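Local coordinates for cell division control protein 45 cdc45 putative (PDB 6CC2) that probably acts in DNA replication as the Cdc45 subunit of the Cdc45-MCM-GINS replicative helicase, and may regulate replication through a conformational switch, at residues K23-Y28 and V77-F82; V37-L42 and E380-L385; S43-K48 and N198-Y203. All blocks are in the same frame, centred on the assembly; numbering follows the deposited sequence.

Contact 1 of 3, residues K23-Y28 and V77-F82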
# COMPACT_ATOMS: atom_id res chain seq x y z
N LYS A 23 31.49 -4.62 -10.02
CA LYS A 23 30.13 -4.70 -10.54
C LYS A 23 29.13 -4.32 -9.45
O LYS A 23 29.44 -4.33 -8.25
CB LYS A 23 29.86 -6.11 -11.07
CG LYS A 23 30.77 -6.52 -12.23
CD LYS A 23 30.50 -7.95 -12.66
CE LYS A 23 31.22 -8.28 -13.95
NZ LYS A 23 30.92 -9.67 -14.40
N THR A 24 27.91 -3.98 -9.88
CA THR A 24 26.91 -3.43 -8.97
C THR A 24 25.60 -4.23 -9.03
O THR A 24 25.36 -5.04 -9.92
CB THR A 24 26.62 -1.95 -9.29
OG1 THR A 24 25.89 -1.88 -10.52
CG2 THR A 24 27.91 -1.17 -9.42
N ILE A 25 24.76 -3.98 -8.03
CA ILE A 25 23.45 -4.60 -7.90
C ILE A 25 22.39 -3.53 -8.14
O ILE A 25 22.45 -2.45 -7.56
CB ILE A 25 23.26 -5.24 -6.51
CG1 ILE A 25 24.37 -6.26 -6.23
CG2 ILE A 25 21.90 -5.89 -6.40
CD1 ILE A 25 24.49 -6.60 -4.75
N GLN A 26 21.41 -3.85 -8.98
CA GLN A 26 20.32 -2.95 -9.31
C GLN A 26 19.04 -3.53 -8.74
O GLN A 26 18.70 -4.69 -9.03
CB GLN A 26 20.22 -2.80 -10.83
CG GLN A 26 19.78 -1.47 -11.31
CD GLN A 26 19.75 -1.42 -12.81
OE1 GLN A 26 19.61 -2.45 -13.46
NE2 GLN A 26 19.86 -0.23 -13.38
N LEU A 27 18.32 -2.75 -7.93
CA LEU A 27 17.09 -3.21 -7.32
C LEU A 27 15.92 -2.39 -7.84
O LEU A 27 15.89 -1.17 -7.64
CB LEU A 27 17.17 -3.11 -5.79
CG LEU A 27 18.28 -3.97 -5.17
CD1 LEU A 27 19.50 -3.12 -4.88
CD2 LEU A 27 17.79 -4.69 -3.94
N TYR A 28 15.02 -3.04 -8.55
CA TYR A 28 13.82 -2.42 -9.12
C TYR A 28 12.69 -2.54 -8.10
O TYR A 28 12.33 -3.63 -7.68
CB TYR A 28 13.45 -3.12 -10.43
CG TYR A 28 14.45 -2.98 -11.55
CD1 TYR A 28 15.73 -3.50 -11.45
CD2 TYR A 28 14.11 -2.34 -12.73
CE1 TYR A 28 16.65 -3.36 -12.48
CE2 TYR A 28 15.00 -2.21 -13.77
CZ TYR A 28 16.28 -2.71 -13.64
OH TYR A 28 17.16 -2.57 -14.68
N VAL A 77 26.39 -3.37 -13.94
CA VAL A 77 25.36 -4.10 -13.21
C VAL A 77 25.50 -5.59 -13.50
O VAL A 77 25.43 -6.03 -14.65
CB VAL A 77 23.96 -3.59 -13.58
CG1 VAL A 77 22.89 -4.39 -12.84
CG2 VAL A 77 23.85 -2.12 -13.22
N HIS A 78 25.72 -6.38 -12.43
CA HIS A 78 25.86 -7.82 -12.54
C HIS A 78 24.66 -8.59 -12.03
O HIS A 78 24.48 -9.75 -12.40
CB HIS A 78 27.11 -8.29 -11.76
CG HIS A 78 27.03 -8.06 -10.27
ND1 HIS A 78 26.50 -8.99 -9.40
CD2 HIS A 78 27.44 -7.02 -9.50
CE1 HIS A 78 26.58 -8.53 -8.16
NE2 HIS A 78 27.15 -7.34 -8.20
N THR A 79 23.82 -7.97 -11.21
CA THR A 79 22.69 -8.63 -10.60
C THR A 79 21.54 -7.63 -10.55
O THR A 79 21.76 -6.45 -10.30
CB THR A 79 23.00 -9.09 -9.17
OG1 THR A 79 24.11 -9.98 -9.17
CG2 THR A 79 21.82 -9.80 -8.56
N VAL A 80 20.32 -8.12 -10.79
CA VAL A 80 19.12 -7.31 -10.60
C VAL A 80 18.18 -8.04 -9.65
O VAL A 80 18.06 -9.28 -9.70
CB VAL A 80 18.40 -6.99 -11.93
CG1 VAL A 80 19.34 -6.23 -12.83
CG2 VAL A 80 17.89 -8.26 -12.59
N PHE A 81 17.54 -7.28 -8.78
CA PHE A 81 16.43 -7.74 -7.95
C PHE A 81 15.18 -7.00 -8.40
O PHE A 81 15.21 -5.78 -8.55
CB PHE A 81 16.69 -7.44 -6.48
CG PHE A 81 17.68 -8.33 -5.84
CD1 PHE A 81 19.04 -8.08 -5.97
CD2 PHE A 81 17.27 -9.43 -5.09
CE1 PHE A 81 19.97 -8.90 -5.36
CE2 PHE A 81 18.21 -10.25 -4.48
CZ PHE A 81 19.55 -9.99 -4.63
N PHE A 82 14.10 -7.74 -8.61
CA PHE A 82 12.77 -7.18 -8.85
C PHE A 82 11.98 -7.37 -7.57
O PHE A 82 11.81 -8.51 -7.10
CB PHE A 82 12.10 -7.87 -10.03
CG PHE A 82 12.85 -7.73 -11.34
CD1 PHE A 82 13.51 -6.55 -11.66
CD2 PHE A 82 12.91 -8.78 -12.22
CE1 PHE A 82 14.19 -6.42 -12.86
CE2 PHE A 82 13.59 -8.66 -13.43
CZ PHE A 82 14.23 -7.47 -13.75
O HOH W 1 27.67 -5.09 -5.66
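Main-chain hydrogen bonds zip K23-Y28 to V77-F82 as parallel strands. H78 N gives to T24 O at 2.9 Å; from there the ladder alternates in the usual parallel way, with T79 O taking Q26 N at 2.9 Å, Q26 O taking F81 N at 2.8 Å, and F81 O taking Y28 N at 2.7 Å. T24 pairs with V77 but I25 with T79, so H78 is the extra residue of a beta bulge. Its chi1 of 64° sets CG between the backbone N and the carbonyl carbon and swings the imidazole back toward I25 CG1, while ND1 is bonded to R18, which also holds T79 OG1.

The two strands are neighbours in a parallel six-stranded sheet with helices on both faces, a Rossmann-like arrangement of the kind found in the RecJ-related DHH proteins to which Cdc45 belongs. Strand 53-57 flanks 24-29 and strand 102-106 flanks 77-83, so both strands are interior to the sheet, which suits the apolar I25, L27, V80, F81 and F82.

Apolar packing differs on the two faces. On the side of I25, L27 and F81, helix 33-48 lies above, and branched chains fill the spaces round an aromatic: I25 CG2 meets the edge of the F81 ring at CD1 (3.6 Å), and L27 lies alongside it, CD2 to F81 CB 3.9 Å. On the side of Q26, Y28, V80 and F82, which faces helix 61-71, the rings form a T-shaped pair: the F82 edge points at the Y28 face, CE1 coming 3.6 Å from Y28 CD1 with the planes at 82°.

Q26 and Y28 satisfy polar ends on that face. Y28 OH donates to Q26 OE1 (2.7 Å) from 61° out of the amide's carbonyl plane, and Q26 NE2 is bonded to T71 of helix 61-71.

Contact 2 of 3, residues V37-L42 and E380-L385. With EDO (1,2-ethanediol), chain J.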
# COMPACT_ATOMS: atom_id res chain seq x y z
N VAL A 37 10.57 -1.45 2.35
CA VAL A 37 11.12 -2.22 3.47
C VAL A 37 12.09 -3.27 2.97
O VAL A 37 13.18 -3.47 3.52
CB VAL A 37 9.98 -2.86 4.29
CG1 VAL A 37 10.51 -3.93 5.23
CG2 VAL A 37 9.19 -1.77 5.04
N CYS A 38 11.70 -4.01 1.92
CA CYS A 38 12.58 -5.04 1.37
C CYS A 38 13.89 -4.44 0.90
O CYS A 38 14.98 -4.90 1.27
CB CYS A 38 11.85 -5.79 0.25
SG CYS A 38 12.79 -7.12 -0.52
N TYR A 39 13.81 -3.37 0.11
CA TYR A 39 15.01 -2.66 -0.31
C TYR A 39 15.87 -2.26 0.89
O TYR A 39 17.09 -2.42 0.87
CB TYR A 39 14.64 -1.41 -1.10
CG TYR A 39 15.85 -0.66 -1.59
CD1 TYR A 39 16.46 0.31 -0.79
CD2 TYR A 39 16.42 -0.94 -2.81
CE1 TYR A 39 17.58 0.97 -1.20
CE2 TYR A 39 17.54 -0.27 -3.23
CZ TYR A 39 18.13 0.68 -2.42
OH TYR A 39 19.27 1.35 -2.84
N LYS A 40 15.24 -1.69 1.92
CA LYS A 40 15.99 -1.22 3.09
C LYS A 40 16.76 -2.35 3.75
O LYS A 40 17.97 -2.23 4.04
CB LYS A 40 15.01 -0.57 4.09
CG LYS A 40 15.62 -0.11 5.41
CD LYS A 40 16.67 0.94 5.20
CE LYS A 40 17.20 1.46 6.52
NZ LYS A 40 18.26 2.52 6.31
N ILE A 41 16.09 -3.49 3.96
CA ILE A 41 16.73 -4.61 4.66
C ILE A 41 17.87 -5.18 3.83
O ILE A 41 18.96 -5.46 4.34
CB ILE A 41 15.66 -5.67 5.00
CG1 ILE A 41 14.72 -5.11 6.07
CG2 ILE A 41 16.32 -6.95 5.50
CD1 ILE A 41 13.57 -6.05 6.45
N LEU A 42 17.64 -5.39 2.52
CA LEU A 42 18.73 -5.80 1.65
C LEU A 42 19.85 -4.77 1.66
O LEU A 42 21.04 -5.13 1.69
CB LEU A 42 18.23 -6.01 0.23
CG LEU A 42 17.21 -7.15 0.06
CD1 LEU A 42 16.60 -7.05 -1.34
CD2 LEU A 42 17.82 -8.51 0.30
N GLU A 380 12.03 9.65 -0.62
CA GLU A 380 11.39 10.26 0.54
C GLU A 380 10.86 9.19 1.49
O GLU A 380 10.95 9.33 2.71
CB GLU A 380 10.27 11.19 0.10
CG GLU A 380 10.74 12.38 -0.73
CD GLU A 380 11.70 13.29 0.04
OE1 GLU A 380 11.51 13.45 1.27
OE2 GLU A 380 12.63 13.84 -0.58
N GLY A 381 10.24 8.14 0.93
CA GLY A 381 9.73 7.06 1.77
C GLY A 381 10.85 6.30 2.46
O GLY A 381 10.74 5.95 3.63
N PHE A 382 11.92 6.03 1.72
CA PHE A 382 13.11 5.37 2.29
C PHE A 382 13.70 6.19 3.43
O PHE A 382 14.08 5.64 4.47
CB PHE A 382 14.15 5.17 1.18
CG PHE A 382 15.45 4.57 1.65
CD1 PHE A 382 16.49 5.38 2.07
CD2 PHE A 382 15.62 3.19 1.67
CE1 PHE A 382 17.69 4.83 2.52
CE2 PHE A 382 16.85 2.64 2.10
CZ PHE A 382 17.85 3.46 2.52
N LYS A 383 13.81 7.50 3.24
CA LYS A 383 14.35 8.38 4.26
C LYS A 383 13.48 8.35 5.52
O LYS A 383 14.00 8.26 6.63
CB LYS A 383 14.45 9.81 3.72
CG LYS A 383 14.91 10.85 4.71
CD LYS A 383 14.78 12.26 4.12
CE LYS A 383 15.33 13.33 5.05
NZ LYS A 383 16.80 13.20 5.23
N LEU A 384 12.15 8.40 5.35
CA LEU A 384 11.28 8.34 6.53
C LEU A 384 11.38 6.98 7.21
O LEU A 384 11.51 6.89 8.44
CB LEU A 384 9.84 8.69 6.17
CG LEU A 384 8.87 8.66 7.35
CD1 LEU A 384 9.39 9.50 8.51
CD2 LEU A 384 7.45 9.12 6.93
N LEU A 385 11.31 5.90 6.43
CA LEU A 385 11.46 4.56 6.99
C LEU A 385 12.73 4.46 7.82
O LEU A 385 12.74 3.86 8.91
CB LEU A 385 11.47 3.52 5.86
CG LEU A 385 11.64 2.07 6.27
CD1 LEU A 385 10.39 1.57 7.00
CD2 LEU A 385 11.90 1.25 5.01
C1 EDO J . 20.58 3.38 -0.01
O1 EDO J . 20.72 2.66 -1.24
C2 EDO J . 21.16 2.56 1.13
O2 EDO J . 22.52 2.21 0.83
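Helix-to-helix packing brings K40, Y39 and V37 of V37-L42 against F382 and L385 of E380-L385, joining a helix that covers the N-terminal parallel sheet to the end of helix 374-385, far along the chain. The segment axes cross at -62° with a closest approach of 10.4 Å, a spacing that large side chains bridge.

F382 does much of this. It reaches between Y39 and K40: its CE2 approaches the edge of the Y39 ring at CD1 (3.7 Å), the two planes steeply inclined, while K40 CD lies 3.5 Å from the same CE2. K40 suits the place because it is amphipathic, an apolar methylene chain ending in an ammonium group. A bend at chi2 (62°) carries its methylenes past F382 and brings NZ to S386, just beyond the segment, so the ammonium group finds a hydrogen-bonding partner while the chain packs.

L385 fills the other part of the interface with its branched end. CD2 rests 3.7 Å from K40 CB and 3.9 Å from V37 CA. The V37 side chain starts away from L385, and its CG2 only skirts L385 CD1 at 4.1 Å.

The Y39 hydroxyl is bonded to a 1,2-ethanediol, probably from the crystallisation liquor (OH to O1, 2.5 Å), whose carbons also lie against F382 and which is bonded to H53 as well.

Around the contact, Y39 leans on L27 and V29 of strand 24-29 and meets F378 edge-to-face, Y203 of helix 199-213 packs on V37, K40 and L385, and helix 354-364 backs L385 through I361.

Contact 3 of 3, residues S43-K48 and N198-Y203. With EDO (1,2-ethanediol), chain J; EDO (1,2-ethanediol), chain B.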
# COMPACT_ATOMS: atom_id res chain seq x y z
N SER A 43 19.50 -3.49 1.62
CA SER A 43 20.54 -2.47 1.52
C SER A 43 21.40 -2.43 2.78
O SER A 43 22.59 -2.10 2.70
CB SER A 43 19.93 -1.11 1.24
OG SER A 43 19.25 -0.63 2.39
N MSE A 44 20.84 -2.76 3.93
CA MSE A 44 21.62 -2.79 5.17
C MSE A 44 22.70 -3.86 5.12
O MSE A 44 23.83 -3.63 5.57
CB MSE A 44 20.70 -3.04 6.37
CG MSE A 44 19.75 -1.90 6.62
SE MSE A 44 18.29 -2.44 7.78
CE MSE A 44 19.26 -2.52 9.49
N MSE A 45 22.34 -5.04 4.62
CA MSE A 45 23.30 -6.13 4.44
C MSE A 45 24.36 -5.72 3.42
O MSE A 45 25.55 -5.89 3.66
CB MSE A 45 22.59 -7.39 3.98
CG MSE A 45 21.72 -8.02 5.06
SE MSE A 45 21.04 -9.73 4.47
CE MSE A 45 19.37 -9.10 3.65
N PHE A 46 23.90 -5.20 2.28
CA PHE A 46 24.84 -4.80 1.23
C PHE A 46 25.82 -3.75 1.72
O PHE A 46 27.03 -3.84 1.44
CB PHE A 46 24.07 -4.27 0.02
CG PHE A 46 23.20 -5.27 -0.67
CD1 PHE A 46 23.32 -6.63 -0.41
CD2 PHE A 46 22.23 -4.85 -1.57
CE1 PHE A 46 22.50 -7.54 -1.05
CE2 PHE A 46 21.43 -5.77 -2.21
CZ PHE A 46 21.58 -7.12 -1.96
N GLU A 47 25.33 -2.74 2.46
CA GLU A 47 26.22 -1.72 3.01
C GLU A 47 27.29 -2.34 3.89
O GLU A 47 28.49 -2.03 3.76
CB GLU A 47 25.42 -0.70 3.82
CG GLU A 47 24.55 0.24 3.00
CD GLU A 47 23.63 1.07 3.88
OE1 GLU A 47 23.98 1.29 5.07
OE2 GLU A 47 22.57 1.50 3.40
N LYS A 48 26.89 -3.24 4.79
CA LYS A 48 27.85 -3.83 5.73
C LYS A 48 28.92 -4.63 5.00
O LYS A 48 30.05 -4.73 5.48
CB LYS A 48 27.10 -4.71 6.73
CG LYS A 48 27.79 -4.85 8.07
CD LYS A 48 26.82 -4.57 9.22
CE LYS A 48 26.48 -3.09 9.30
NZ LYS A 48 25.43 -2.82 10.33
N ASN A 198 18.56 -6.03 14.76
CA ASN A 198 17.23 -6.10 15.34
C ASN A 198 16.30 -4.99 14.82
O ASN A 198 15.10 -5.18 14.81
CB ASN A 198 17.30 -6.10 16.85
CG ASN A 198 17.79 -7.43 17.40
OD1 ASN A 198 18.25 -8.28 16.64
ND2 ASN A 198 17.71 -7.60 18.70
N ASP A 199 16.86 -3.88 14.31
CA ASP A 199 16.02 -2.86 13.67
C ASP A 199 15.23 -3.42 12.49
O ASP A 199 14.19 -2.88 12.11
CB ASP A 199 16.88 -1.69 13.19
CG ASP A 199 17.01 -0.59 14.22
OD1 ASP A 199 16.17 -0.52 15.14
OD2 ASP A 199 17.95 0.21 14.10
N MSE A 200 15.74 -4.48 11.85
CA MSE A 200 15.05 -5.07 10.71
C MSE A 200 13.63 -5.53 11.09
O MSE A 200 12.74 -5.61 10.23
CB MSE A 200 15.84 -6.24 10.17
CG MSE A 200 17.14 -5.85 9.52
SE MSE A 200 18.15 -7.41 9.00
CE MSE A 200 19.56 -6.48 8.07
N TYR A 201 13.38 -5.82 12.36
CA TYR A 201 12.03 -6.22 12.76
C TYR A 201 11.05 -5.05 12.74
O TYR A 201 9.87 -5.23 12.41
CB TYR A 201 12.07 -6.87 14.15
CG TYR A 201 12.64 -8.28 14.10
CD1 TYR A 201 11.79 -9.36 13.88
CD2 TYR A 201 14.00 -8.53 14.22
CE1 TYR A 201 12.29 -10.66 13.81
CE2 TYR A 201 14.51 -9.81 14.17
CZ TYR A 201 13.64 -10.87 13.96
OH TYR A 201 14.15 -12.15 13.89
N TRP A 202 11.50 -3.85 13.12
CA TRP A 202 10.69 -2.65 12.94
C TRP A 202 10.31 -2.46 11.48
O TRP A 202 9.14 -2.24 11.14
CB TRP A 202 11.47 -1.45 13.46
CG TRP A 202 10.90 -0.09 13.19
CD1 TRP A 202 11.52 0.94 12.53
CD2 TRP A 202 9.62 0.41 13.59
NE1 TRP A 202 10.73 2.05 12.53
CE2 TRP A 202 9.54 1.75 13.16
CE3 TRP A 202 8.55 -0.13 14.32
CZ2 TRP A 202 8.42 2.55 13.41
CZ3 TRP A 202 7.43 0.66 14.54
CH2 TRP A 202 7.38 1.99 14.09
N TYR A 203 11.30 -2.54 10.59
CA TYR A 203 11.01 -2.39 9.16
C TYR A 203 10.07 -3.50 8.70
O TYR A 203 9.08 -3.25 8.02
CB TYR A 203 12.32 -2.40 8.38
CG TYR A 203 13.29 -1.31 8.82
CD1 TYR A 203 12.84 -0.08 9.27
CD2 TYR A 203 14.66 -1.52 8.79
CE1 TYR A 203 13.72 0.91 9.69
CE2 TYR A 203 15.56 -0.54 9.20
CZ TYR A 203 15.07 0.68 9.65
OH TYR A 203 15.92 1.66 10.06
C1 EDO J . 20.58 3.38 -0.01
O1 EDO J . 20.72 2.66 -1.24
C2 EDO J . 21.16 2.56 1.13
O2 EDO J . 22.52 2.21 0.83
C1 EDO B . 14.08 -5.05 21.05
O1 EDO B . 13.15 -5.90 21.34
C2 EDO B . 15.22 -5.80 20.37
O2 EDO B . 16.33 -4.93 20.31
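M44 lays its selenium at the edge of the Y203 ring, a Met-aromatic contact between two roughly antiparallel helices: helix 33-48, on the parallel sheet, and helix 199-213. Both methionines of S43-K48, like M200, are selenomethionines in this crystal. M44 SE sits 3.6 Å from Y203 CE2 and 81° off the ring normal, hence close to the ring plane; the same ring has D199 O over one of its faces.

The segment axes are 12.8 Å apart at their closest, and long, unbranched methionines suit this spacing. M44 and M200 reach toward each other tip to tip, but with different shapes. M44 turns at its last torsion (chi3 74°), bringing CE to 3.9 Å from M200 CG. M200 is extended throughout beyond CG (chi3 174°), which drives its methyl past the end of M44 toward helix 33-48; A190 of a third helix, 182-192, also packs on the M200 side chain.

At the margin D199 forms a salt bridge with K344. Deeper in, M200 CE ends in a notch between adjacent residues, 4.0 Å from M44 CB and equally far from M45 CG.

Helix 33-48 ties the three together: contacts 2 and 3 use successive parts of it, and contact 1 lies beneath, with L27 packing on L42 and Y39 and I25 on F46. Contact 1 is sheet core, held by main-chain hydrogen bonds; it is mostly buried and mainly apolar, with its K23, T24 and V77 end partly exposed. Contacts 2 and 3 join that helix to helices elsewhere in the chain and depend mainly on side-chain packing, aromatic and aliphatic in contact 2, selenomethionines against a tyrosine edge in contact 3. They too are largely buried, though K40, F382, M44 and D199 are partly exposed. Their centres lie about 9 Å apart, and I41 of contact 2 touches M200 of contact 3, making one continuous interface.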